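Local coordinates for hypothetical protein (Staphylococcus aureus subsp. aureus, PDB 2IL5), which is of unknown function but belongs to the Activator of Hsp90 ATPase homolog 1-like family and may, like some relatives in the Bet v 1-like clan, bind a hydrophobic ligand, at residues 31-36 with 156-161; 41-46 with 90-95; 66-69 with 73-76; 126-131 with 140-145. One frame throughout, in Å; residues are numbered along the deposited sequence.

Contact 1: 31-36 with 156-161; sequences EAWTKK and LMFDKM
Ala32 and Trp33, in segment 31-36, meet Phe158 and Met161 of the long helix 136-166, and all four side chains are buried. The aliphatic part of the contact is a methyl group against a methylene: Ala32 CB lies 3.6 Å from Met161 CG. These two residues also mark the closest approach of the backbones, with CA atoms 7.0 Å apart.

A Met-aromatic contact comes next. Met161 is present as selenomethionine; its CG is anti to the backbone N (chi1 -176°), and the chain bends at its last torsion (chi3 75°). Running roughly at right angles to Trp33, it places SE 4.4 Å from the centroid of the five-membered ring. The approach is oblique, 50° off the ring normal, and SE comes as near as 3.6 Å to Trp33 NE1.

The aromatic part is one corner of each ring. Trp33 CZ2 touches Phe158 CE1 at 3.7 Å, with the neighbouring CH2 slightly farther away. The two rings are inclined to one another without stacking. Around them the core continues: Trp42 and Phe110 meet Trp33 edge-to-face, Phe122 does the same with Phe158, and Met120 of strand 118-128 touches Trp33, Phe158 and Met161.

Chemically, the contact rests on dispersion and on the polarisable selenium, where the native protein would carry sulfur. Trp33 NE1 is buried here with no hydrogen-bonding partner in the model; SE packs obliquely beside it without lying in line with the N-H, and the ring's other neighbours across the contact are carbon atoms.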
loop_
_atom_site.group_PDB
_atom_site.type_symbol
_atom_site.label_atom_id
_atom_site.label_comp_id
_atom_site.label_asym_id
_atom_site.label_seq_id
_atom_site.Cartn_x
_atom_site.Cartn_y
_atom_site.Cartn_z
ATOM N N GLU A 31 -11.376 -7.292 -2.740
ATOM C CA GLU A 31 -11.624 -7.705 -1.366
ATOM C C GLU A 31 -10.367 -7.661 -0.467
ATOM O O GLU A 31 -10.451 -7.236 0.700
ATOM C CB GLU A 31 -12.233 -9.110 -1.351
ATOM C CG GLU A 31 -12.813 -9.545 0.006
ATOM C CD GLU A 31 -13.523 -10.933 -0.026
ATOM O OE1 GLU A 31 -12.913 -11.956 -0.415
ATOM O OE2 GLU A 31 -14.701 -10.991 0.370
ATOM N N ALA A 32 -9.220 -8.102 -0.997
ATOM C CA ALA A 32 -7.942 -8.095 -0.246
ATOM C C ALA A 32 -7.605 -6.728 0.343
ATOM O O ALA A 32 -6.996 -6.651 1.418
ATOM C CB ALA A 32 -6.806 -8.581 -1.139
ATOM N N TRP A 33 -8.054 -5.668 -0.362
ATOM C CA TRP A 33 -7.736 -4.267 -0.107
ATOM C C TRP A 33 -8.738 -3.617 0.811
ATOM O O TRP A 33 -8.503 -2.514 1.293
ATOM C CB TRP A 33 -7.689 -3.438 -1.420
ATOM C CG TRP A 33 -6.385 -3.608 -2.224
ATOM C CD1 TRP A 33 -6.091 -4.611 -3.136
ATOM C CD2 TRP A 33 -5.234 -2.749 -2.193
ATOM N NE1 TRP A 33 -4.829 -4.413 -3.669
ATOM C CE2 TRP A 33 -4.279 -3.286 -3.104
ATOM C CE3 TRP A 33 -4.904 -1.580 -1.483
ATOM C CZ2 TRP A 33 -3.014 -2.675 -3.324
ATOM C CZ3 TRP A 33 -3.627 -0.983 -1.697
ATOM C CH2 TRP A 33 -2.710 -1.535 -2.597
ATOM N N THR A 34 -9.861 -4.293 1.035
ATOM C CA THR A 34 -11.020 -3.613 1.620
ATOM C C THR A 34 -11.666 -4.411 2.714
ATOM O O THR A 34 -12.665 -3.984 3.300
ATOM C CB THR A 34 -12.095 -3.235 0.551
ATOM O OG1 THR A 34 -12.477 -4.402 -0.158
ATOM C CG2 THR A 34 -11.560 -2.164 -0.420
ATOM N N LYS A 35 -11.087 -5.572 2.983
ATOM C CA LYS A 35 -11.487 -6.371 4.117
ATOM C C LYS A 35 -10.432 -6.476 5.195
ATOM O O LYS A 35 -9.343 -7.019 4.971
ATOM C CB LYS A 35 -11.926 -7.762 3.666
ATOM C CG LYS A 35 -13.415 -7.976 3.843
ATOM C CD LYS A 35 -13.767 -7.883 5.359
ATOM C CE LYS A 35 -13.115 -9.024 6.189
ATOM N NZ LYS A 35 -12.934 -8.715 7.655
ATOM N N LYS A 36 -10.793 -5.982 6.378
ATOM C CA LYS A 36 -9.951 -5.967 7.586
ATOM C C LYS A 36 -9.157 -7.243 7.890
ATOM O O LYS A 36 -7.945 -7.204 8.115
ATOM C CB LYS A 36 -10.829 -5.660 8.790
ATOM C CG LYS A 36 -10.145 -4.880 9.862
ATOM C CD LYS A 36 -10.589 -5.328 11.212
ATOM C CE LYS A 36 -12.041 -5.040 11.435
ATOM N NZ LYS A 36 -12.559 -5.951 12.461
ATOM N N LEU A 156 6.904 -7.195 -2.055
ATOM C CA LEU A 156 6.851 -8.208 -0.980
ATOM C C LEU A 156 5.457 -8.281 -0.409
ATOM O O LEU A 156 4.991 -9.362 -0.064
ATOM C CB LEU A 156 7.808 -7.908 0.171
ATOM C CG LEU A 156 9.265 -8.293 0.202
ATOM C CD1 LEU A 156 9.913 -7.625 1.418
ATOM C CD2 LEU A 156 9.435 -9.783 0.237
HETATM N N MSE A 157 4.807 -7.118 -0.312
HETATM C CA MSE A 157 3.403 -7.016 0.129
HETATM C C MSE A 157 2.380 -7.673 -0.794
HETATM O O MSE A 157 1.417 -8.270 -0.326
HETATM C CB MSE A 157 2.999 -5.559 0.254
HETATM C CG MSE A 157 2.996 -5.050 1.654
HETATM SE SE MSE A 157 2.342 -3.215 1.609
HETATM C CE MSE A 157 4.069 -2.413 1.782
ATOM N N PHE A 158 2.548 -7.473 -2.100
ATOM C CA PHE A 158 1.588 -7.981 -3.057
ATOM C C PHE A 158 1.760 -9.480 -3.190
ATOM O O PHE A 158 0.812 -10.191 -3.499
ATOM C CB PHE A 158 1.767 -7.333 -4.421
ATOM C CG PHE A 158 1.557 -5.868 -4.418
ATOM C CD1 PHE A 158 0.683 -5.262 -3.510
ATOM C CD2 PHE A 158 2.202 -5.073 -5.346
ATOM C CE1 PHE A 158 0.477 -3.885 -3.530
ATOM C CE2 PHE A 158 1.975 -3.722 -5.357
ATOM C CZ PHE A 158 1.119 -3.129 -4.441
ATOM N N ASP A 159 2.969 -9.974 -2.988
ATOM C CA ASP A 159 3.082 -11.399 -3.125
ATOM C C ASP A 159 2.615 -12.150 -1.851
ATOM O O ASP A 159 2.038 -13.231 -1.921
ATOM C CB ASP A 159 4.317 -11.880 -3.941
ATOM C CG ASP A 159 5.642 -11.710 -3.247
ATOM O OD1 ASP A 159 5.764 -11.946 -2.024
ATOM O OD2 ASP A 159 6.626 -11.432 -3.975
ATOM N N LYS A 160 2.729 -11.472 -0.715
ATOM C CA LYS A 160 1.979 -11.846 0.469
ATOM C C LYS A 160 0.449 -11.768 0.290
ATOM O O LYS A 160 -0.267 -12.696 0.628
ATOM C CB LYS A 160 2.421 -10.980 1.618
ATOM C CG LYS A 160 1.837 -11.369 2.925
ATOM C CD LYS A 160 2.933 -11.526 3.945
ATOM C CE LYS A 160 3.431 -10.236 4.568
ATOM N NZ LYS A 160 4.484 -10.724 5.568
HETATM N N MSE A 161 -0.054 -10.653 -0.218
HETATM C CA MSE A 161 -1.444 -10.546 -0.597
HETATM C C MSE A 161 -1.891 -11.705 -1.521
HETATM O O MSE A 161 -3.000 -12.209 -1.386
HETATM C CB MSE A 161 -1.723 -9.188 -1.267
HETATM C CG MSE A 161 -3.213 -8.944 -1.632
HETATM SE SE MSE A 161 -3.336 -7.626 -3.067
HETATM C CE MSE A 161 -2.797 -8.669 -4.608
#

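Contact 2: 41-46 with 90-95; sequences QWFMTS and VKMTIG
Met92, a selenomethionine on strand 89-94, reaches the ring of Phe43 from the opposing direction. Its CG sits between backbone N and carbonyl carbon (chi1 64°), and a bend at the far end of the chain turns the methyl to the ring: CE is 3.9 Å from Phe43 CZ. SE lies 4.9 Å from the ring centroid and 41° off the normal, an oblique Met-aromatic contact.

Past Thr93, whose OG1 donates to Gly95 O at 2.6 Å, Ile94 returns to the contact with a single methyl. CD1 meets Phe43 CZ at 3.9 Å, so the outer end of the ring is shared by two side chains, and the same CD1 lies 4.3 Å from the SE of Met44, another selenomethionine. Met44 CG in turn covers part of one face of the Phe43 ring.

The loop 41-46 thus lies between sheet and helix. Phe43 also rests on Ile65 of strand 62-68, Met44 touches Met157 of helix 136-166, and Met92 packs beside Ile106 of strand 104-112.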
loop_
_atom_site.group_PDB
_atom_site.type_symbol
_atom_site.label_atom_id
_atom_site.label_comp_id
_atom_site.label_asym_id
_atom_site.label_seq_id
_atom_site.Cartn_x
_atom_site.Cartn_y
_atom_site.Cartn_z
ATOM N N GLN A 41 -3.415 -9.385 7.217
ATOM C CA GLN A 41 -2.494 -10.413 6.817
ATOM C C GLN A 41 -1.418 -9.940 5.856
ATOM O O GLN A 41 -0.432 -10.664 5.665
ATOM C CB GLN A 41 -3.247 -11.605 6.202
ATOM C CG GLN A 41 -4.298 -12.225 7.115
ATOM C CD GLN A 41 -4.987 -13.449 6.510
ATOM O OE1 GLN A 41 -4.340 -14.444 6.177
ATOM N NE2 GLN A 41 -6.310 -13.380 6.383
ATOM N N TRP A 42 -1.551 -8.740 5.283
ATOM C CA TRP A 42 -0.606 -8.340 4.227
ATOM C C TRP A 42 -0.280 -6.870 4.116
ATOM O O TRP A 42 0.783 -6.532 3.635
ATOM C CB TRP A 42 -1.066 -8.837 2.845
ATOM C CG TRP A 42 -2.217 -8.067 2.253
ATOM C CD1 TRP A 42 -3.551 -8.342 2.413
ATOM C CD2 TRP A 42 -2.143 -6.928 1.364
ATOM N NE1 TRP A 42 -4.311 -7.422 1.698
ATOM C CE2 TRP A 42 -3.474 -6.556 1.042
ATOM C CE3 TRP A 42 -1.083 -6.175 0.814
ATOM C CZ2 TRP A 42 -3.771 -5.455 0.199
ATOM C CZ3 TRP A 42 -1.382 -5.100 -0.029
ATOM C CH2 TRP A 42 -2.722 -4.759 -0.330
ATOM N N PHE A 43 -1.195 -5.997 4.499
ATOM C CA PHE A 43 -1.016 -4.571 4.229
ATOM C C PHE A 43 -0.272 -3.890 5.360
ATOM O O PHE A 43 -0.881 -3.547 6.367
ATOM C CB PHE A 43 -2.372 -3.895 4.010
ATOM C CG PHE A 43 -2.263 -2.512 3.485
ATOM C CD1 PHE A 43 -2.373 -1.415 4.340
ATOM C CD2 PHE A 43 -2.023 -2.290 2.133
ATOM C CE1 PHE A 43 -2.247 -0.108 3.850
ATOM C CE2 PHE A 43 -1.891 -0.986 1.638
ATOM C CZ PHE A 43 -2.011 0.099 2.512
HETATM N N MSE A 44 1.041 -3.719 5.172
HETATM C CA MSE A 44 1.986 -3.164 6.170
HETATM C C MSE A 44 2.035 -3.953 7.466
HETATM O O MSE A 44 2.508 -3.476 8.486
HETATM C CB MSE A 44 1.674 -1.696 6.481
HETATM C CG MSE A 44 1.282 -0.864 5.291
HETATM SE SE MSE A 44 2.800 -0.035 4.454
HETATM C CE MSE A 44 3.605 0.958 5.942
ATOM N N THR A 45 1.524 -5.170 7.418
ATOM C CA THR A 45 1.492 -6.000 8.584
ATOM C C THR A 45 1.378 -7.478 8.175
ATOM O O THR A 45 1.430 -7.793 6.979
ATOM C CB THR A 45 0.355 -5.512 9.488
ATOM O OG1 THR A 45 0.487 -6.081 10.794
ATOM C CG2 THR A 45 -1.006 -5.799 8.859
ATOM N N SER A 46 1.268 -8.381 9.147
ATOM C CA SER A 46 0.978 -9.797 8.845
ATOM C C SER A 46 0.220 -10.426 10.000
ATOM O O SER A 46 0.107 -9.806 11.076
ATOM C CB SER A 46 2.254 -10.592 8.516
ATOM O OG SER A 46 3.066 -10.690 9.662
ATOM N N VAL A 90 -9.521 1.586 -5.703
ATOM C CA VAL A 90 -9.244 2.118 -4.382
ATOM C C VAL A 90 -8.224 3.288 -4.479
ATOM O O VAL A 90 -7.146 3.142 -5.065
ATOM C CB VAL A 90 -8.706 1.006 -3.398
ATOM C CG1 VAL A 90 -8.421 1.601 -2.023
ATOM C CG2 VAL A 90 -9.673 -0.152 -3.267
ATOM N N LYS A 91 -8.621 4.447 -3.961
ATOM C CA LYS A 91 -7.723 5.566 -3.640
ATOM C C LYS A 91 -7.697 5.739 -2.120
ATOM O O LYS A 91 -8.739 5.911 -1.472
ATOM C CB LYS A 91 -8.160 6.860 -4.300
ATOM C CG LYS A 91 -7.213 8.055 -4.115
ATOM C CD LYS A 91 -7.841 9.288 -4.870
ATOM C CE LYS A 91 -7.130 10.630 -4.661
ATOM N NZ LYS A 91 -5.614 10.420 -4.553
HETATM N N MSE A 92 -6.499 5.650 -1.557
HETATM C CA MSE A 92 -6.324 5.764 -0.146
HETATM C C MSE A 92 -5.048 6.560 0.163
HETATM O O MSE A 92 -4.185 6.752 -0.722
HETATM C CB MSE A 92 -6.331 4.369 0.513
HETATM C CG MSE A 92 -5.206 3.459 0.114
HETATM SE SE MSE A 92 -5.416 1.642 0.640
HETATM C CE MSE A 92 -5.420 1.938 2.554
ATOM N N THR A 93 -4.971 7.066 1.397
ATOM C CA THR A 93 -3.744 7.644 1.923
ATOM C C THR A 93 -2.970 6.703 2.875
ATOM O O THR A 93 -3.541 5.800 3.553
ATOM C CB THR A 93 -3.937 8.989 2.638
ATOM O OG1 THR A 93 -4.429 8.774 3.960
ATOM C CG2 THR A 93 -4.848 9.925 1.878
ATOM N N ILE A 94 -1.658 6.911 2.849
ATOM C CA ILE A 94 -0.708 6.433 3.867
ATOM C C ILE A 94 -0.263 7.705 4.568
ATOM O O ILE A 94 0.367 8.566 3.980
ATOM C CB ILE A 94 0.491 5.754 3.251
ATOM C CG1 ILE A 94 0.067 4.478 2.551
ATOM C CG2 ILE A 94 1.511 5.376 4.348
ATOM C CD1 ILE A 94 0.206 3.211 3.457
ATOM N N GLY A 95 -0.678 7.874 5.810
ATOM C CA GLY A 95 -0.537 9.171 6.451
ATOM C C GLY A 95 -1.877 9.831 6.629
ATOM O O GLY A 95 -2.780 9.726 5.800
#

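Contact 3: 66-69 with 73-76; sequences VDQQ and KVNV
The beta hairpin of strands 62-68 and 74-85 pairs Asp67 with Asn75 near its turn, the two strand segments running antiparallel at 158° with their axes 4.7 Å apart. Asp67 and Asn75 form a hydrogen-bonded pair: Asp67 N donates to Asn75 O at 2.8 Å, and Asn75 N returns an equally short bond to Asp67 O. Nearer the turn, Gln69 N reaches Lys73 O, also at 2.8 Å, in the most bent of the three bonds that join the segments.

Val66 with Val76 and Gln68 with Val74 are the non-hydrogen-bonded pairs, and the alternation of an antiparallel sheet puts these four side chains on one face. There the diagonal neighbours touch, Val66 CG1 lying 3.3 Å from Val74 CG1, tighter than ordinary van der Waals contact and therefore doubtful in detail. Lys51 of strand 50-55 touches Val66, Gln68 and Val74, extending this patch across the next strand.

Asp67 and Asn75 point to the other face, with CB atoms 4.2 Å apart. The Asp67 carboxylate turns to the loop, where OD1 is hydrogen-bonded to the hydroxyls of Thr45 and Thr49. The Gln69 and Asn75 amides approach loosely, their planes 65° apart and Gln69 NE2 3.9 Å from Asn75 OD1.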
loop_
_atom_site.group_PDB
_atom_site.type_symbol
_atom_site.label_atom_id
_atom_site.label_comp_id
_atom_site.label_asym_id
_atom_site.label_seq_id
_atom_site.Cartn_x
_atom_site.Cartn_y
_atom_site.Cartn_z
ATOM N N VAL A 66 -1.361 -1.233 13.660
ATOM C CA VAL A 66 -0.222 -1.283 14.586
ATOM C C VAL A 66 0.515 -2.626 14.390
ATOM O O VAL A 66 -0.055 -3.695 14.558
ATOM C CB VAL A 66 -0.701 -1.114 16.034
ATOM C CG1 VAL A 66 0.455 -1.023 16.976
ATOM C CG2 VAL A 66 -1.592 0.128 16.157
ATOM N N ASP A 67 1.771 -2.553 13.978
ATOM C CA ASP A 67 2.542 -3.719 13.591
ATOM C C ASP A 67 3.745 -3.843 14.516
ATOM O O ASP A 67 4.505 -2.871 14.698
ATOM C CB ASP A 67 3.010 -3.613 12.132
ATOM C CG ASP A 67 3.591 -4.926 11.609
ATOM O OD1 ASP A 67 2.883 -5.961 11.629
ATOM O OD2 ASP A 67 4.755 -4.933 11.175
ATOM N N GLN A 68 3.892 -5.044 15.094
ATOM C CA GLN A 68 5.011 -5.416 15.950
ATOM C C GLN A 68 6.341 -5.577 15.199
ATOM O O GLN A 68 6.484 -6.422 14.325
ATOM C CB GLN A 68 4.674 -6.712 16.695
ATOM C CG GLN A 68 5.628 -7.073 17.843
ATOM C CD GLN A 68 5.594 -6.062 18.953
ATOM O OE1 GLN A 68 6.520 -5.260 19.109
ATOM N NE2 GLN A 68 4.519 -6.075 19.723
ATOM N N GLN A 69 7.312 -4.749 15.561
ATOM C CA GLN A 69 8.689 -4.883 15.093
ATOM C C GLN A 69 9.557 -5.431 16.214
ATOM O O GLN A 69 9.055 -5.715 17.290
ATOM C CB GLN A 69 9.208 -3.509 14.656
ATOM C CG GLN A 69 8.343 -2.829 13.583
ATOM C CD GLN A 69 8.643 -3.383 12.207
ATOM O OE1 GLN A 69 8.071 -4.401 11.787
ATOM N NE2 GLN A 69 9.544 -2.712 11.485
ATOM N N LYS A 73 9.505 -2.468 19.812
ATOM C CA LYS A 73 9.074 -1.372 18.933
ATOM C C LYS A 73 7.903 -1.672 18.016
ATOM O O LYS A 73 7.695 -2.791 17.541
ATOM C CB LYS A 73 10.182 -0.696 18.104
ATOM C CG LYS A 73 11.592 -1.199 18.232
ATOM C CD LYS A 73 12.184 -1.393 16.822
ATOM C CE LYS A 73 13.389 -2.329 16.892
ATOM N NZ LYS A 73 13.507 -3.188 15.686
ATOM N N VAL A 74 7.152 -0.614 17.767
ATOM C CA VAL A 74 5.911 -0.681 17.017
ATOM C C VAL A 74 5.979 0.250 15.801
ATOM O O VAL A 74 6.685 1.275 15.809
ATOM C CB VAL A 74 4.705 -0.400 17.991
ATOM C CG1 VAL A 74 3.510 0.163 17.304
ATOM C CG2 VAL A 74 4.342 -1.665 18.785
ATOM N N ASN A 75 5.295 -0.167 14.740
ATOM C CA ASN A 75 4.982 0.663 13.586
ATOM C C ASN A 75 3.505 0.975 13.601
ATOM O O ASN A 75 2.691 0.051 13.646
ATOM C CB ASN A 75 5.273 -0.086 12.287
ATOM C CG ASN A 75 6.354 0.556 11.493
ATOM O OD1 ASN A 75 7.531 0.568 11.908
ATOM N ND2 ASN A 75 5.965 1.146 10.327
ATOM N N VAL A 76 3.172 2.275 13.540
ATOM C CA VAL A 76 1.783 2.731 13.408
ATOM C C VAL A 76 1.548 3.283 11.994
ATOM O O VAL A 76 2.278 4.142 11.499
ATOM C CB VAL A 76 1.377 3.765 14.516
ATOM C CG1 VAL A 76 -0.080 4.143 14.372
ATOM C CG2 VAL A 76 1.642 3.208 15.911
#

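Contact 4: 126-131 with 140-145; sequences SLVEKE and KQKKKE
Lys142 leaves helix 136-166 with CG anti to the backbone N (chi1 -177°) and stays extended to its end, a reach that brings NZ to Glu129 and Glu131 on the segment following strand 118-128. Glu131 starts from chi1 -60°, its CG anti to the carbonyl carbon, and then runs straight out, meeting the lysine at about a right angle.

Two acceptors grip the ammonium group. NZ donates to the backbone carbonyl of Glu129, 2.7 Å from Glu129 O, approaching 25° out of the carbonyl plane. It also forms a salt bridge with the Glu131 carboxylate, NZ to OE1 being 2.9 Å, through the anti lone pair of that oxygen, the one pointing away from OE2. The carboxylate probably balances the charge, and the peptide carbonyl supplies a second acceptor that helps to position the amine.

Within the helix-grip arrangement of this clan, where a long C-terminal helix lies against a curved antiparallel sheet, this contact joins an early part of the helix to the strand that leads into it and to the connecting loop.

Beside the polar group is a small apolar layer. Val128 points to the helix, and its CG1 and CG2 both rest 3.8 Å from Lys143 CG, while CG2 also lies 4.1 Å from Lys142 CD. Lys143 then bends at its third torsion and carries its amine off to a salt bridge with Glu12. On the same strand end, Val128 O accepts a hydrogen bond from Tyr139 of the helix, and Tyr146 packs against the Val128 side chain.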
loop_
_atom_site.group_PDB
_atom_site.type_symbol
_atom_site.label_atom_id
_atom_site.label_comp_id
_atom_site.label_asym_id
_atom_site.label_seq_id
_atom_site.Cartn_x
_atom_site.Cartn_y
_atom_site.Cartn_z
ATOM N N SER A 126 4.948 9.530 -2.983
ATOM C CA SER A 126 5.461 9.890 -1.666
ATOM C C SER A 126 6.455 11.033 -1.737
ATOM O O SER A 126 7.318 11.027 -2.590
ATOM C CB SER A 126 6.177 8.701 -1.019
ATOM O OG SER A 126 6.596 9.065 0.288
ATOM N N LEU A 127 6.336 11.990 -0.834
ATOM C CA LEU A 127 7.219 13.164 -0.807
ATOM C C LEU A 127 8.502 12.827 -0.133
ATOM O O LEU A 127 8.467 12.332 0.988
ATOM C CB LEU A 127 6.585 14.297 0.001
ATOM C CG LEU A 127 5.972 15.400 -0.806
ATOM C CD1 LEU A 127 5.391 16.371 0.170
ATOM C CD2 LEU A 127 7.042 16.096 -1.667
ATOM N N VAL A 128 9.631 13.047 -0.794
ATOM C CA VAL A 128 10.924 12.810 -0.115
ATOM C C VAL A 128 11.609 14.112 0.409
ATOM O O VAL A 128 11.709 15.131 -0.243
ATOM C CB VAL A 128 11.808 11.641 -0.748
ATOM C CG1 VAL A 128 11.309 11.223 -2.110
ATOM C CG2 VAL A 128 13.370 11.879 -0.676
ATOM N N GLU A 129 11.970 14.075 1.669
ATOM C CA GLU A 129 12.489 15.268 2.300
ATOM C C GLU A 129 13.920 15.525 1.829
ATOM O O GLU A 129 14.767 14.606 1.773
ATOM C CB GLU A 129 12.411 15.158 3.811
ATOM C CG GLU A 129 12.003 16.445 4.479
ATOM C CD GLU A 129 10.489 16.581 4.654
ATOM O OE1 GLU A 129 9.736 16.217 3.701
ATOM O OE2 GLU A 129 10.054 17.065 5.740
ATOM N N LYS A 130 14.159 16.778 1.473
ATOM C CA LYS A 130 15.486 17.181 1.084
ATOM C C LYS A 130 16.254 17.546 2.345
ATOM O O LYS A 130 15.729 18.186 3.246
ATOM C CB LYS A 130 15.439 18.319 0.070
ATOM C CG LYS A 130 16.763 18.471 -0.704
ATOM C CD LYS A 130 16.659 19.620 -1.665
ATOM C CE LYS A 130 17.766 19.550 -2.615
ATOM N NZ LYS A 130 17.716 20.817 -3.356
ATOM N N GLU A 131 17.461 17.026 2.463
ATOM C CA GLU A 131 18.259 17.311 3.645
ATOM C C GLU A 131 19.070 18.599 3.499
ATOM O O GLU A 131 19.373 19.029 2.405
ATOM C CB GLU A 131 19.099 16.070 3.974
ATOM C CG GLU A 131 18.177 14.832 4.267
ATOM C CD GLU A 131 18.926 13.533 4.550
ATOM O OE1 GLU A 131 18.349 12.447 4.259
ATOM O OE2 GLU A 131 20.082 13.573 5.052
ATOM N N LYS A 140 18.987 13.411 -5.586
ATOM C CA LYS A 140 18.618 12.477 -6.583
ATOM C C LYS A 140 18.931 11.034 -6.161
ATOM O O LYS A 140 18.103 10.156 -6.363
ATOM C CB LYS A 140 19.231 12.882 -7.916
ATOM C CG LYS A 140 19.566 11.732 -8.867
ATOM C CD LYS A 140 19.490 12.194 -10.352
ATOM C CE LYS A 140 19.840 11.028 -11.286
ATOM N NZ LYS A 140 19.200 11.132 -12.624
ATOM N N GLN A 141 20.094 10.807 -5.549
ATOM C CA GLN A 141 20.440 9.510 -4.996
ATOM C C GLN A 141 19.538 9.043 -3.854
ATOM O O GLN A 141 19.228 7.865 -3.783
ATOM C CB GLN A 141 21.958 9.429 -4.635
ATOM C CG GLN A 141 22.840 9.690 -5.916
ATOM C CD GLN A 141 24.402 9.815 -5.717
ATOM O OE1 GLN A 141 25.170 9.408 -6.617
ATOM N NE2 GLN A 141 24.855 10.403 -4.584
ATOM N N LYS A 142 19.153 9.953 -2.944
ATOM C CA LYS A 142 18.204 9.647 -1.869
ATOM C C LYS A 142 16.788 9.272 -2.408
ATOM O O LYS A 142 16.149 8.404 -1.853
ATOM C CB LYS A 142 18.053 10.828 -0.903
ATOM C CG LYS A 142 17.126 10.509 0.279
ATOM C CD LYS A 142 16.942 11.640 1.259
ATOM C CE LYS A 142 15.979 11.244 2.415
ATOM N NZ LYS A 142 15.629 12.445 3.187
ATOM N N LYS A 143 16.309 9.933 -3.463
ATOM C CA LYS A 143 15.019 9.579 -4.086
ATOM C C LYS A 143 15.049 8.247 -4.829
ATOM O O LYS A 143 14.081 7.527 -4.796
ATOM C CB LYS A 143 14.530 10.657 -5.030
ATOM C CG LYS A 143 14.342 11.998 -4.327
ATOM C CD LYS A 143 14.403 13.095 -5.372
ATOM C CE LYS A 143 13.236 12.965 -6.267
ATOM N NZ LYS A 143 13.594 13.617 -7.550
ATOM N N LYS A 144 16.162 7.947 -5.495
ATOM C CA LYS A 144 16.357 6.668 -6.117
ATOM C C LYS A 144 16.362 5.493 -5.107
ATOM O O LYS A 144 15.704 4.492 -5.342
ATOM C CB LYS A 144 17.624 6.697 -6.980
ATOM C CG LYS A 144 18.026 5.362 -7.581
ATOM C CD LYS A 144 17.419 5.105 -8.967
ATOM C CE LYS A 144 15.945 4.598 -8.897
ATOM N NZ LYS A 144 15.637 3.491 -9.882
ATOM N N GLU A 145 17.088 5.640 -4.002
ATOM C CA GLU A 145 17.140 4.658 -2.903
ATOM C C GLU A 145 15.757 4.459 -2.300
ATOM O O GLU A 145 15.352 3.341 -1.998
ATOM C CB GLU A 145 18.084 5.135 -1.777
ATOM C CG GLU A 145 19.485 4.606 -1.790
ATOM C CD GLU A 145 20.556 5.660 -1.413
ATOM O OE1 GLU A 145 20.346 6.498 -0.485
ATOM O OE2 GLU A 145 21.618 5.646 -2.079
#

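Helix 136-166 carries two of the four contacts: contact 4 near its start and contact 1 well along it, with centres 27 Å apart on opposite sides of the chain's centre. Contacts 1 and 2 form one continuous core, their centres 8 Å apart; Trp42 joins them, its NE1 2.8 Å from Ala32 O in a probable hydrogen bond and its ring packed on Trp33 and Met161. Contact 2 leads on to contact 3 through the Thr45-Asp67 pair, the centres of the two contacts lying 14 Å apart. A bound sodium ion lies about 4 Å from the Ile94 side chain in contact 2 and about 7 Å from that of Val76 in contact 3.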